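Dehydroquinate synthase (Thermus thermophilus, PDB 1UJN) probably catalyses the metal- and NAD-dependent conversion of 3-deoxy-D-arabino-heptulosonate 7-phosphate to 3-dehydroquinate, with release of phosphate, the second step of chorismate biosynthesis. Local coordinates at residues K22-L27 with L114-T119; A32-R37 with G71-W76; F42-A47 with R53-L58; R263-E268 with E327-E332. All blocks are in the same frame, centred on the assembly; numbering follows the deposited sequence.

Contact 1: K22-L27 with L114-T119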
loop_
_atom_site.group_PDB
_atom_site.type_symbol
_atom_site.label_atom_id
_atom_site.label_comp_id
_atom_site.label_asym_id
_atom_site.label_seq_id
_atom_site.Cartn_x
_atom_site.Cartn_y
_atom_site.Cartn_z
ATOM N N LYS A 22 28.247 7.948 7.266
ATOM C CA LYS A 22 28.515 8.418 8.623
ATOM C C LYS A 22 27.317 9.198 9.169
ATOM O O LYS A 22 27.165 9.353 10.381
ATOM C CB LYS A 22 29.745 9.329 8.635
ATOM C CG LYS A 22 29.417 10.774 8.288
ATOM C CD LYS A 22 30.654 11.652 8.238
ATOM C CE LYS A 22 30.364 12.951 7.508
ATOM N NZ LYS A 22 29.934 12.719 6.101
ATOM N N GLU A 23 26.474 9.694 8.269
ATOM C CA GLU A 23 25.305 10.479 8.658
ATOM C C GLU A 23 24.037 9.662 8.896
ATOM O O GLU A 23 23.014 10.208 9.305
ATOM C CB GLU A 23 25.020 11.538 7.591
ATOM C CG GLU A 23 26.127 12.569 7.453
ATOM C CD GLU A 23 26.377 13.307 8.751
ATOM O OE1 GLU A 23 25.450 13.989 9.234
ATOM O OE2 GLU A 23 27.497 13.199 9.294
ATOM N N VAL A 24 24.096 8.363 8.646
ATOM C CA VAL A 24 22.915 7.525 8.839
ATOM C C VAL A 24 22.724 7.186 10.309
ATOM O O VAL A 24 23.658 6.746 10.971
ATOM C CB VAL A 24 23.025 6.199 8.051
ATOM C CG1 VAL A 24 21.758 5.369 8.245
ATOM C CG2 VAL A 24 23.257 6.487 6.564
ATOM N N PRO A 25 21.513 7.402 10.849
ATOM C CA PRO A 25 21.314 7.067 12.264
ATOM C C PRO A 25 21.476 5.552 12.439
ATOM O O PRO A 25 20.965 4.772 11.630
ATOM C CB PRO A 25 19.872 7.494 12.526
ATOM C CG PRO A 25 19.640 8.585 11.529
ATOM C CD PRO A 25 20.321 8.061 10.289
ATOM N N PRO A 26 22.196 5.117 13.486
ATOM C CA PRO A 26 22.376 3.678 13.701
ATOM C C PRO A 26 21.011 3.005 13.759
ATOM O O PRO A 26 20.067 3.564 14.316
ATOM C CB PRO A 26 23.099 3.625 15.042
ATOM C CG PRO A 26 23.950 4.860 14.997
ATOM C CD PRO A 26 22.990 5.900 14.450
ATOM N N LEU A 27 20.910 1.813 13.186
ATOM C CA LEU A 27 19.650 1.080 13.167
ATOM C C LEU A 27 19.185 0.698 14.572
ATOM O O LEU A 27 19.988 0.285 15.412
ATOM C CB LEU A 27 19.800 -0.167 12.291
ATOM C CG LEU A 27 20.219 0.154 10.849
ATOM C CD1 LEU A 27 20.548 -1.126 10.094
ATOM C CD2 LEU A 27 19.097 0.917 10.159
ATOM N N LEU A 114 15.266 2.874 3.976
ATOM C CA LEU A 114 16.272 3.904 3.764
ATOM C C LEU A 114 16.724 3.767 2.324
ATOM O O LEU A 114 16.952 2.657 1.841
ATOM C CB LEU A 114 17.468 3.688 4.693
ATOM C CG LEU A 114 17.212 3.874 6.189
ATOM C CD1 LEU A 114 18.468 3.494 6.969
ATOM C CD2 LEU A 114 16.821 5.316 6.462
ATOM N N ALA A 115 16.850 4.894 1.639
ATOM C CA ALA A 115 17.264 4.877 0.246
ATOM C C ALA A 115 18.702 5.349 0.065
ATOM O O ALA A 115 19.118 6.342 0.659
ATOM C CB ALA A 115 16.335 5.752 -0.574
ATOM N N PHE A 116 19.452 4.620 -0.755
ATOM C CA PHE A 116 20.837 4.973 -1.068
ATOM C C PHE A 116 20.907 5.002 -2.590
ATOM O O PHE A 116 21.336 4.038 -3.228
ATOM C CB PHE A 116 21.798 3.930 -0.511
ATOM C CG PHE A 116 21.788 3.849 0.986
ATOM C CD1 PHE A 116 20.823 3.097 1.647
ATOM C CD2 PHE A 116 22.724 4.550 1.739
ATOM C CE1 PHE A 116 20.792 3.044 3.046
ATOM C CE2 PHE A 116 22.699 4.503 3.136
ATOM C CZ PHE A 116 21.732 3.749 3.787
ATOM N N PRO A 117 20.462 6.112 -3.194
ATOM C CA PRO A 117 20.472 6.245 -4.653
ATOM C C PRO A 117 21.876 6.194 -5.245
ATOM O O PRO A 117 22.820 6.753 -4.690
ATOM C CB PRO A 117 19.759 7.581 -4.882
ATOM C CG PRO A 117 20.124 8.368 -3.661
ATOM C CD PRO A 117 19.993 7.352 -2.547
ATOM N N THR A 118 22.008 5.497 -6.366
ATOM C CA THR A 118 23.304 5.364 -7.022
ATOM C C THR A 118 23.303 5.859 -8.470
ATOM O O THR A 118 24.203 5.533 -9.248
ATOM C CB THR A 118 23.790 3.900 -6.981
ATOM O OG1 THR A 118 22.811 3.054 -7.585
ATOM C CG2 THR A 118 24.014 3.460 -5.535
ATOM N N THR A 119 22.291 6.635 -8.834
ATOM C CA THR A 119 22.210 7.205 -10.178
ATOM C C THR A 119 21.784 8.662 -10.001
ATOM O O THR A 119 21.217 9.020 -8.969
ATOM C CB THR A 119 21.155 6.503 -11.075
ATOM O OG1 THR A 119 19.838 6.783 -10.581
ATOM C CG2 THR A 119 21.388 4.993 -11.107
#

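Contact 2: A32-R37 with G71-W76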
loop_
_atom_site.group_PDB
_atom_site.type_symbol
_atom_site.label_atom_id
_atom_site.label_comp_id
_atom_site.label_asym_id
_atom_site.label_seq_id
_atom_site.Cartn_x
_atom_site.Cartn_y
_atom_site.Cartn_z
ATOM N N ALA A 32 17.399 -5.499 6.555
ATOM C CA ALA A 32 17.737 -6.280 5.378
ATOM C C ALA A 32 18.121 -5.257 4.319
ATOM O O ALA A 32 17.669 -4.111 4.374
ATOM C CB ALA A 32 16.537 -7.104 4.919
ATOM N N LEU A 33 18.958 -5.653 3.368
ATOM C CA LEU A 33 19.392 -4.723 2.338
ATOM C C LEU A 33 19.213 -5.327 0.951
ATOM O O LEU A 33 19.665 -6.436 0.679
ATOM C CB LEU A 33 20.862 -4.325 2.575
ATOM C CG LEU A 33 21.488 -3.223 1.703
ATOM C CD1 LEU A 33 22.686 -2.616 2.433
ATOM C CD2 LEU A 33 21.910 -3.797 0.350
ATOM N N LEU A 34 18.520 -4.581 0.095
ATOM C CA LEU A 34 18.245 -4.965 -1.284
ATOM C C LEU A 34 19.133 -4.074 -2.157
ATOM O O LEU A 34 19.178 -2.854 -1.955
ATOM C CB LEU A 34 16.767 -4.696 -1.591
ATOM C CG LEU A 34 16.206 -5.137 -2.938
ATOM C CD1 LEU A 34 16.190 -6.660 -2.989
ATOM C CD2 LEU A 34 14.791 -4.576 -3.127
ATOM N N PHE A 35 19.824 -4.658 -3.135
ATOM C CA PHE A 35 20.714 -3.863 -3.980
ATOM C C PHE A 35 20.794 -4.286 -5.445
ATOM O O PHE A 35 20.526 -5.431 -5.791
ATOM C CB PHE A 35 22.131 -3.884 -3.390
ATOM C CG PHE A 35 22.792 -5.244 -3.429
ATOM C CD1 PHE A 35 23.589 -5.619 -4.508
ATOM C CD2 PHE A 35 22.610 -6.149 -2.387
ATOM C CE1 PHE A 35 24.199 -6.875 -4.550
ATOM C CE2 PHE A 35 23.214 -7.410 -2.417
ATOM C CZ PHE A 35 24.011 -7.773 -3.501
ATOM N N ASP A 36 21.170 -3.329 -6.290
ATOM C CA ASP A 36 21.351 -3.552 -7.721
ATOM C C ASP A 36 22.731 -4.209 -7.817
ATOM O O ASP A 36 23.702 -3.651 -7.327
ATOM C CB ASP A 36 21.363 -2.201 -8.449
ATOM C CG ASP A 36 21.591 -2.335 -9.946
ATOM O OD1 ASP A 36 22.325 -3.252 -10.367
ATOM O OD2 ASP A 36 21.045 -1.506 -10.705
ATOM N N ARG A 37 22.813 -5.391 -8.424
ATOM C CA ARG A 37 24.092 -6.100 -8.552
ATOM C C ARG A 37 25.211 -5.190 -9.047
ATOM O O ARG A 37 26.377 -5.394 -8.710
ATOM C CB ARG A 37 23.959 -7.285 -9.516
ATOM C CG ARG A 37 22.919 -8.321 -9.120
ATOM C CD ARG A 37 22.791 -9.387 -10.202
ATOM N NE ARG A 37 21.703 -10.329 -9.948
ATOM C CZ ARG A 37 21.663 -11.180 -8.927
ATOM N NH1 ARG A 37 22.656 -11.216 -8.047
ATOM N NH2 ARG A 37 20.628 -11.997 -8.787
ATOM N N GLY A 71 7.206 -10.534 -5.485
ATOM C CA GLY A 71 6.883 -11.688 -4.673
ATOM C C GLY A 71 8.125 -12.350 -4.113
ATOM O O GLY A 71 8.130 -12.801 -2.972
ATOM N N LYS A 72 9.182 -12.400 -4.919
ATOM C CA LYS A 72 10.439 -13.012 -4.496
ATOM C C LYS A 72 11.045 -12.269 -3.313
ATOM O O LYS A 72 11.464 -12.884 -2.336
ATOM C CB LYS A 72 11.445 -13.029 -5.652
ATOM C CG LYS A 72 12.674 -13.887 -5.374
ATOM C CD LYS A 72 13.554 -14.020 -6.612
ATOM C CE LYS A 72 14.407 -12.783 -6.824
ATOM N NZ LYS A 72 15.640 -12.837 -5.986
ATOM N N VAL A 73 11.088 -10.943 -3.400
ATOM C CA VAL A 73 11.654 -10.146 -2.317
ATOM C C VAL A 73 10.826 -10.297 -1.044
ATOM O O VAL A 73 11.375 -10.457 0.043
ATOM C CB VAL A 73 11.751 -8.651 -2.708
ATOM C CG1 VAL A 73 12.374 -7.852 -1.561
ATOM C CG2 VAL A 73 12.597 -8.500 -3.974
ATOM N N LEU A 74 9.504 -10.253 -1.171
ATOM C CA LEU A 74 8.646 -10.405 0.001
ATOM C C LEU A 74 8.868 -11.755 0.700
ATOM O O LEU A 74 8.976 -11.821 1.923
ATOM C CB LEU A 74 7.176 -10.247 -0.402
ATOM C CG LEU A 74 6.760 -8.825 -0.805
ATOM C CD1 LEU A 74 5.426 -8.877 -1.535
ATOM C CD2 LEU A 74 6.661 -7.932 0.436
ATOM N N SER A 75 8.934 -12.832 -0.073
ATOM C CA SER A 75 9.150 -14.150 0.517
ATOM C C SER A 75 10.532 -14.243 1.149
ATOM O O SER A 75 10.728 -14.945 2.143
ATOM C CB SER A 75 8.975 -15.239 -0.540
ATOM O OG SER A 75 7.600 -15.419 -0.837
ATOM N N TRP A 76 11.488 -13.518 0.575
ATOM C CA TRP A 76 12.850 -13.512 1.092
ATOM C C TRP A 76 12.833 -12.895 2.492
ATOM O O TRP A 76 13.444 -13.425 3.420
ATOM C CB TRP A 76 13.762 -12.715 0.149
ATOM C CG TRP A 76 15.175 -12.593 0.622
ATOM C CD1 TRP A 76 16.093 -13.597 0.744
ATOM C CD2 TRP A 76 15.825 -11.400 1.068
ATOM N NE1 TRP A 76 17.275 -13.103 1.243
ATOM C CE2 TRP A 76 17.138 -11.757 1.451
ATOM C CE3 TRP A 76 15.426 -10.063 1.182
ATOM C CZ2 TRP A 76 18.054 -10.822 1.942
ATOM C CZ3 TRP A 76 16.343 -9.129 1.671
ATOM C CH2 TRP A 76 17.641 -9.518 2.043
#

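Contact 3: F42-A47 with R53-L58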
loop_
_atom_site.group_PDB
_atom_site.type_symbol
_atom_site.label_atom_id
_atom_site.label_comp_id
_atom_site.label_asym_id
_atom_site.label_seq_id
_atom_site.Cartn_x
_atom_site.Cartn_y
_atom_site.Cartn_z
ATOM N N PHE A 42 29.482 -1.093 -3.131
ATOM C CA PHE A 42 28.977 -0.070 -2.232
ATOM C C PHE A 42 27.922 -0.669 -1.305
ATOM O O PHE A 42 27.842 -0.314 -0.130
ATOM C CB PHE A 42 28.378 1.092 -3.041
ATOM C CG PHE A 42 27.790 2.182 -2.191
ATOM C CD1 PHE A 42 28.541 2.781 -1.186
ATOM C CD2 PHE A 42 26.483 2.614 -2.399
ATOM C CE1 PHE A 42 27.999 3.796 -0.394
ATOM C CE2 PHE A 42 25.932 3.628 -1.615
ATOM C CZ PHE A 42 26.691 4.219 -0.610
ATOM N N ALA A 43 27.117 -1.580 -1.843
ATOM C CA ALA A 43 26.069 -2.228 -1.057
ATOM C C ALA A 43 26.686 -2.947 0.139
ATOM O O ALA A 43 26.176 -2.865 1.257
ATOM C CB ALA A 43 25.300 -3.214 -1.922
ATOM N N GLN A 44 27.793 -3.645 -0.096
ATOM C CA GLN A 44 28.467 -4.358 0.982
ATOM C C GLN A 44 29.057 -3.371 1.983
ATOM O O GLN A 44 29.145 -3.663 3.169
ATOM C CB GLN A 44 29.571 -5.259 0.421
ATOM C CG GLN A 44 29.075 -6.334 -0.529
ATOM C CD GLN A 44 28.303 -7.451 0.160
ATOM O OE1 GLN A 44 28.253 -7.508 1.390
ATOM N NE2 GLN A 44 27.689 -8.334 -0.625
ATOM N N GLU A 45 29.468 -2.199 1.506
ATOM C CA GLU A 45 30.030 -1.190 2.395
ATOM C C GLU A 45 28.924 -0.633 3.296
ATOM O O GLU A 45 29.127 -0.419 4.498
ATOM C CB GLU A 45 30.665 -0.054 1.588
ATOM C CG GLU A 45 31.243 1.039 2.458
ATOM C CD GLU A 45 31.891 2.150 1.663
ATOM O OE1 GLU A 45 32.331 3.139 2.286
ATOM O OE2 GLU A 45 31.961 2.040 0.423
ATOM N N VAL A 46 27.754 -0.400 2.706
ATOM C CA VAL A 46 26.612 0.103 3.459
ATOM C C VAL A 46 26.245 -0.925 4.531
ATOM O O VAL A 46 26.033 -0.577 5.693
ATOM C CB VAL A 46 25.388 0.334 2.525
ATOM C CG1 VAL A 46 24.140 0.633 3.351
ATOM C CG2 VAL A 46 25.674 1.491 1.577
ATOM N N ALA A 47 26.175 -2.193 4.125
ATOM C CA ALA A 47 25.833 -3.281 5.034
ATOM C C ALA A 47 26.818 -3.376 6.196
ATOM O O ALA A 47 26.418 -3.469 7.357
ATOM C CB ALA A 47 25.799 -4.599 4.275
ATOM N N ARG A 53 23.027 -7.840 8.091
ATOM C CA ARG A 53 23.499 -9.199 7.771
ATOM C C ARG A 53 22.717 -9.873 6.622
ATOM O O ARG A 53 23.165 -10.835 6.012
ATOM C CB ARG A 53 23.400 -10.048 9.039
ATOM C CG ARG A 53 24.160 -9.434 10.214
ATOM C CD ARG A 53 25.658 -9.289 9.919
ATOM N NE ARG A 53 26.174 -10.495 9.267
ATOM C CZ ARG A 53 27.482 -10.514 8.951
ATOM N NH1 ARG A 53 28.249 -9.475 9.232
ATOM N NH2 ARG A 53 28.003 -11.593 8.357
ATOM N N HIS A 54 21.522 -9.382 6.313
ATOM C CA HIS A 54 20.709 -9.969 5.252
ATOM C C HIS A 54 20.744 -9.098 4.003
ATOM O O HIS A 54 20.242 -7.973 4.015
ATOM C CB HIS A 54 19.264 -10.120 5.728
ATOM C CG HIS A 54 19.132 -10.844 7.029
ATOM N ND1 HIS A 54 19.603 -12.126 7.220
ATOM C CD2 HIS A 54 18.593 -10.461 8.212
ATOM C CE1 HIS A 54 19.362 -12.501 8.464
ATOM N NE2 HIS A 54 18.750 -11.509 9.087
ATOM N N LEU A 55 21.336 -9.622 2.932
ATOM C CA LEU A 55 21.442 -8.881 1.676
ATOM C C LEU A 55 20.948 -9.691 0.490
ATOM O O LEU A 55 21.192 -10.892 0.411
ATOM C CB LEU A 55 22.893 -8.476 1.405
ATOM C CG LEU A 55 23.589 -7.454 2.306
ATOM C CD1 LEU A 55 23.961 -8.091 3.634
ATOM C CD2 LEU A 55 24.837 -6.947 1.594
ATOM N N LEU A 56 20.266 -9.022 -0.436
ATOM C CA LEU A 56 19.747 -9.669 -1.635
ATOM C C LEU A 56 20.047 -8.780 -2.832
ATOM O O LEU A 56 19.649 -7.605 -2.862
ATOM C CB LEU A 56 18.232 -9.890 -1.531
ATOM C CG LEU A 56 17.586 -10.498 -2.785
ATOM C CD1 LEU A 56 18.119 -11.917 -3.002
ATOM C CD2 LEU A 56 16.071 -10.522 -2.642
ATOM N N GLY A 57 20.760 -9.342 -3.807
ATOM C CA GLY A 57 21.115 -8.603 -5.004
ATOM C C GLY A 57 20.132 -8.872 -6.124
ATOM O O GLY A 57 19.622 -9.982 -6.265
ATOM N N LEU A 58 19.859 -7.848 -6.921
ATOM C CA LEU A 58 18.920 -7.977 -8.019
ATOM C C LEU A 58 19.431 -7.241 -9.240
ATOM O O LEU A 58 20.202 -6.289 -9.128
ATOM C CB LEU A 58 17.567 -7.375 -7.635
ATOM C CG LEU A 58 16.799 -7.881 -6.418
ATOM C CD1 LEU A 58 15.595 -6.982 -6.193
ATOM C CD2 LEU A 58 16.365 -9.315 -6.629
#

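Contact 4: R263-E268 with E327-E332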
loop_
_atom_site.group_PDB
_atom_site.type_symbol
_atom_site.label_atom_id
_atom_site.label_comp_id
_atom_site.label_asym_id
_atom_site.label_seq_id
_atom_site.Cartn_x
_atom_site.Cartn_y
_atom_site.Cartn_z
ATOM N N ARG A 263 7.109 29.260 -27.348
ATOM C CA ARG A 263 7.455 30.285 -28.325
ATOM C C ARG A 263 6.229 30.694 -29.133
ATOM O O ARG A 263 5.984 31.883 -29.351
ATOM C CB ARG A 263 8.542 29.772 -29.266
ATOM C CG ARG A 263 9.138 30.842 -30.167
ATOM C CD ARG A 263 10.094 30.234 -31.182
ATOM N NE ARG A 263 9.397 29.385 -32.146
ATOM C CZ ARG A 263 10.000 28.681 -33.102
ATOM N NH1 ARG A 263 11.322 28.718 -33.229
ATOM N NH2 ARG A 263 9.279 27.941 -33.933
ATOM N N ALA A 264 5.459 29.701 -29.569
ATOM C CA ALA A 264 4.260 29.947 -30.360
ATOM C C ALA A 264 3.211 30.747 -29.592
ATOM O O ALA A 264 2.414 31.472 -30.195
ATOM C CB ALA A 264 3.665 28.628 -30.818
ATOM N N LEU A 265 3.210 30.605 -28.268
ATOM C CA LEU A 265 2.255 31.316 -27.423
ATOM C C LEU A 265 2.788 32.659 -26.938
ATOM O O LEU A 265 2.251 33.244 -25.997
ATOM C CB LEU A 265 1.864 30.454 -26.218
ATOM C CG LEU A 265 1.050 29.192 -26.521
ATOM C CD1 LEU A 265 0.696 28.495 -25.217
ATOM C CD2 LEU A 265 -0.222 29.558 -27.285
ATOM N N GLY A 266 3.849 33.139 -27.578
ATOM C CA GLY A 266 4.421 34.423 -27.210
ATOM C C GLY A 266 5.346 34.436 -26.008
ATOM O O GLY A 266 5.609 35.498 -25.440
ATOM N N GLY A 267 5.843 33.269 -25.610
ATOM C CA GLY A 267 6.740 33.219 -24.471
ATOM C C GLY A 267 8.145 33.633 -24.862
ATOM O O GLY A 267 8.428 33.847 -26.044
ATOM N N GLU A 268 9.031 33.757 -23.877
ATOM C CA GLU A 268 10.412 34.131 -24.153
ATOM C C GLU A 268 11.069 32.979 -24.901
ATOM O O GLU A 268 10.611 31.841 -24.825
ATOM C CB GLU A 268 11.177 34.395 -22.855
ATOM C CG GLU A 268 10.475 35.328 -21.883
ATOM C CD GLU A 268 11.388 35.789 -20.761
ATOM O OE1 GLU A 268 12.210 34.975 -20.283
ATOM O OE2 GLU A 268 11.279 36.964 -20.350
ATOM N N GLU A 327 -5.258 21.943 -31.819
ATOM C CA GLU A 327 -4.492 20.936 -32.544
ATOM C C GLU A 327 -3.594 21.587 -33.590
ATOM O O GLU A 327 -2.489 21.111 -33.858
ATOM C CB GLU A 327 -5.428 19.934 -33.221
ATOM C CG GLU A 327 -4.704 18.888 -34.064
ATOM C CD GLU A 327 -5.651 17.883 -34.697
ATOM O OE1 GLU A 327 -5.177 17.022 -35.471
ATOM O OE2 GLU A 327 -6.867 17.954 -34.420
ATOM N N GLY A 328 -4.074 22.681 -34.177
ATOM C CA GLY A 328 -3.299 23.380 -35.185
ATOM C C GLY A 328 -1.973 23.888 -34.652
ATOM O O GLY A 328 -0.982 23.936 -35.382
ATOM N N LEU A 329 -1.957 24.271 -33.380
ATOM C CA LEU A 329 -0.748 24.774 -32.735
ATOM C C LEU A 329 0.204 23.610 -32.464
ATOM O O LEU A 329 1.411 23.715 -32.689
ATOM C CB LEU A 329 -1.113 25.476 -31.425
ATOM C CG LEU A 329 -0.046 26.305 -30.702
ATOM C CD1 LEU A 329 -0.721 27.199 -29.676
ATOM C CD2 LEU A 329 0.975 25.397 -30.034
ATOM N N LEU A 330 -0.347 22.502 -31.980
ATOM C CA LEU A 330 0.451 21.318 -31.691
ATOM C C LEU A 330 1.051 20.772 -32.983
ATOM O O LEU A 330 2.213 20.366 -33.025
ATOM C CB LEU A 330 -0.422 20.243 -31.039
ATOM C CG LEU A 330 -1.160 20.637 -29.756
ATOM C CD1 LEU A 330 -2.127 19.525 -29.379
ATOM C CD2 LEU A 330 -0.164 20.899 -28.631
ATOM N N ARG A 331 0.245 20.768 -34.038
ATOM C CA ARG A 331 0.681 20.277 -35.328
ATOM C C ARG A 331 1.837 21.122 -35.840
ATOM O O ARG A 331 2.841 20.618 -36.326
ATOM C CB ARG A 331 -0.499 20.366 -36.297
ATOM C CG ARG A 331 -0.289 19.512 -37.547
ATOM C CD ARG A 331 -1.504 19.549 -38.480
ATOM N NE ARG A 331 -2.527 18.600 -38.033
ATOM C CZ ARG A 331 -2.455 17.345 -38.512
ATOM N NH1 ARG A 331 -1.489 17.007 -39.349
ATOM N NH2 ARG A 331 -3.358 16.438 -38.128
ATOM N N GLU A 332 1.681 22.436 -35.716
ATOM C CA GLU A 332 2.694 23.395 -36.141
ATOM C C GLU A 332 3.991 23.192 -35.358
ATOM O O GLU A 332 5.077 23.160 -35.930
ATOM C CB GLU A 332 2.176 24.818 -35.904
ATOM C CG GLU A 332 3.151 25.930 -36.253
ATOM C CD GLU A 332 3.079 26.345 -37.712
ATOM O OE1 GLU A 332 1.970 26.698 -38.176
ATOM O OE2 GLU A 332 4.129 26.326 -38.391
#

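Contact 1: K22-L27 with L114-T119
V24 drops its two methyl groups onto two residues of the strand, L114 and F116, and every interaction across this contact is apolar. In the aliphatic part, V24 CG1 lies 4.0 Å from L114 CD1, the two side chains crossing at a slant. L114 CD1 is shared, since L27 CD2 reaches it at 4.1 Å as the two leucines run alongside each other, oppositely pointed. The length of leucine suits L27, whose CB is not aimed at the strand but whose CD2 still arrives there.

The aromatic part is a single approach. With CG1 anti to the backbone N (chi1 -178°), V24 has CG2 on the backbone-N side, and this methyl meets F116 at the ring edge, near its plane, 4.0 Å from CE2. The buried phenylalanine also packs on V46, and V24 on L50, so helix 40-50 shares the same apolar layer.

L114 and A115 hydrogen-bond through their backbones to strands 87-92 and 151-155. Strand 112-117 is thus an inner strand of the sheet, and at its C-terminal end T118 and T119, predicted to bind NAD, precede helix 120-126, whose A122 N is capped by T119 OG1. This layout is characteristic of a Rossmann-like dinucleotide-binding domain.

Contact 2: A32-R37 with G71-W76
Strand and helix of an alpha/beta layer meet where A32 and W76 touch: helix 67-80 packs on one face of the parallel part of the sheet, over strand 31-36. The short segments run nearly antiparallel, at 155°, with their axes 11.1 Å apart. In W76, CG is anti to the backbone N (chi1 177°), which carries the indole down to the strand. There the six-membered end of the ring meets A32 CB obliquely, with CZ3 at 3.8 Å, and L33 O lies 3.9 Å from CH2. A small residue fits at A32 because the broad indole occupies the layer above it.

This geometry belongs to a beta-alpha-beta crossover. Helix 67-80 links strand 55-58 at the border of the sheet to strand 87-92, and so it passes over strand 31-36, which lies between them. L33 belongs to the other face, where its side chain packs on A43 and V46 of helix 40-50.

One turn before W76, V73 meets L34 end-on, V73 CG2 standing 4.2 Å from L34 CD1. Two branched aliphatic side chains meet here between helix and strand without any polar group to satisfy. V73 also packs on V103 and L34 on L96, both of helix 94-106. S75 makes no contact with the strand; its OG is hydrogen-bonded to E138 OE1 of the second subunit.

Contact 3: F42-A47 with R53-L58
V46 N binds F42 O at 2.8 Å, and A47 N follows with A43 O at 2.9 Å; both bonds belong to a regular turn of helix 40-50, which exposes A43, Q44 and A47 to L55. L55 does nearly all the work from the strand. Its first torsion, with CG anti to the carbonyl carbon (chi1 -67°), carries the isobutyl end toward A47, where both methyls meet CB: CD2 at 3.7 Å from A47 CB and CD1 at 4.0 Å. Alanine suits A47 because its short side chain lets the leucine settle close to the helix.

Q44 bends at chi2 (-72°) and crosses L55 obliquely, so that its OE1 lies 3.5 Å from L55 CD2. This is a van der Waals touch; the amide's polar partner is E40, whose OE1 bonds Q44 NE2. An alanine in place of L55 would probably leave A47 CB and the Q44 amide without their common neighbour and open a gap between helix and strand.

Helix and strand run almost antiparallel, at 162°. Strand 31-36, helix 40-50 and strand 55-58 form a beta-alpha-beta unit, in which the helix returns the chain to lay a parallel border strand, as in Rossmann-like domains.

Contact 4: R263-E268 with E327-E332
CG anti to the backbone N in L329 (chi1 -169°) and anti to the carbonyl carbon in L265 (chi1 -67°) brings L329 CD1 and L265 CD2 together, although L265 CB is not aimed at the other helix. The contact joins the end of helix 247-264 to the first turns of helix 327-342, in the largely helical part of the fold. This end is a Schellman motif: G266 N bonds R263 O at 3.0 Å, G267 N reaches the carbonyl of the residue before R263, and G266 takes a positive phi of 81°, where a CB would press against the L265 carbonyl oxygen.

The leucines cross at about a right angle. L265 CD2 is modelled at 3.4 Å from L329 CD1, closer than methyls usually come, so the spacing is doubtful, while A264 CB sits 4.3 Å from L329 CD2. A264's single methyl lets the end of the helix come near, and L265, just past it, reaches L329. L329 also packs on L261, and L265 on V313 and L325.

On the flank facing helix 291-294, R331 forms salt bridges to E292 through NH1 and to E327 through NH2, which meets E327 OE1 at 3.3 Å on the anti side of the carboxylate.

In the fold
Contacts 1, 2 and 3 belong to one sheet and its helices, whereas contact 4 lies about 45 to 50 Å from them, centre to centre, on the opposite side of the chain's centre. Contacts 1 and 2 are buried, contact 3 is partly buried and contact 4 is at the surface. Along the chain, contact 3 is nested within contact 2, and that within contact 1. Strands 31-36 and 55-58 join contacts 2 and 3 by backbone bonding, while T118 CG2, packed on F42, joins contacts 1 and 3. Branched aliphatic and aromatic groups fill the buried layers; contact 3 adds an amide, and contact 4 has charged groups beside its small apolar patch of an alanine and two leucines.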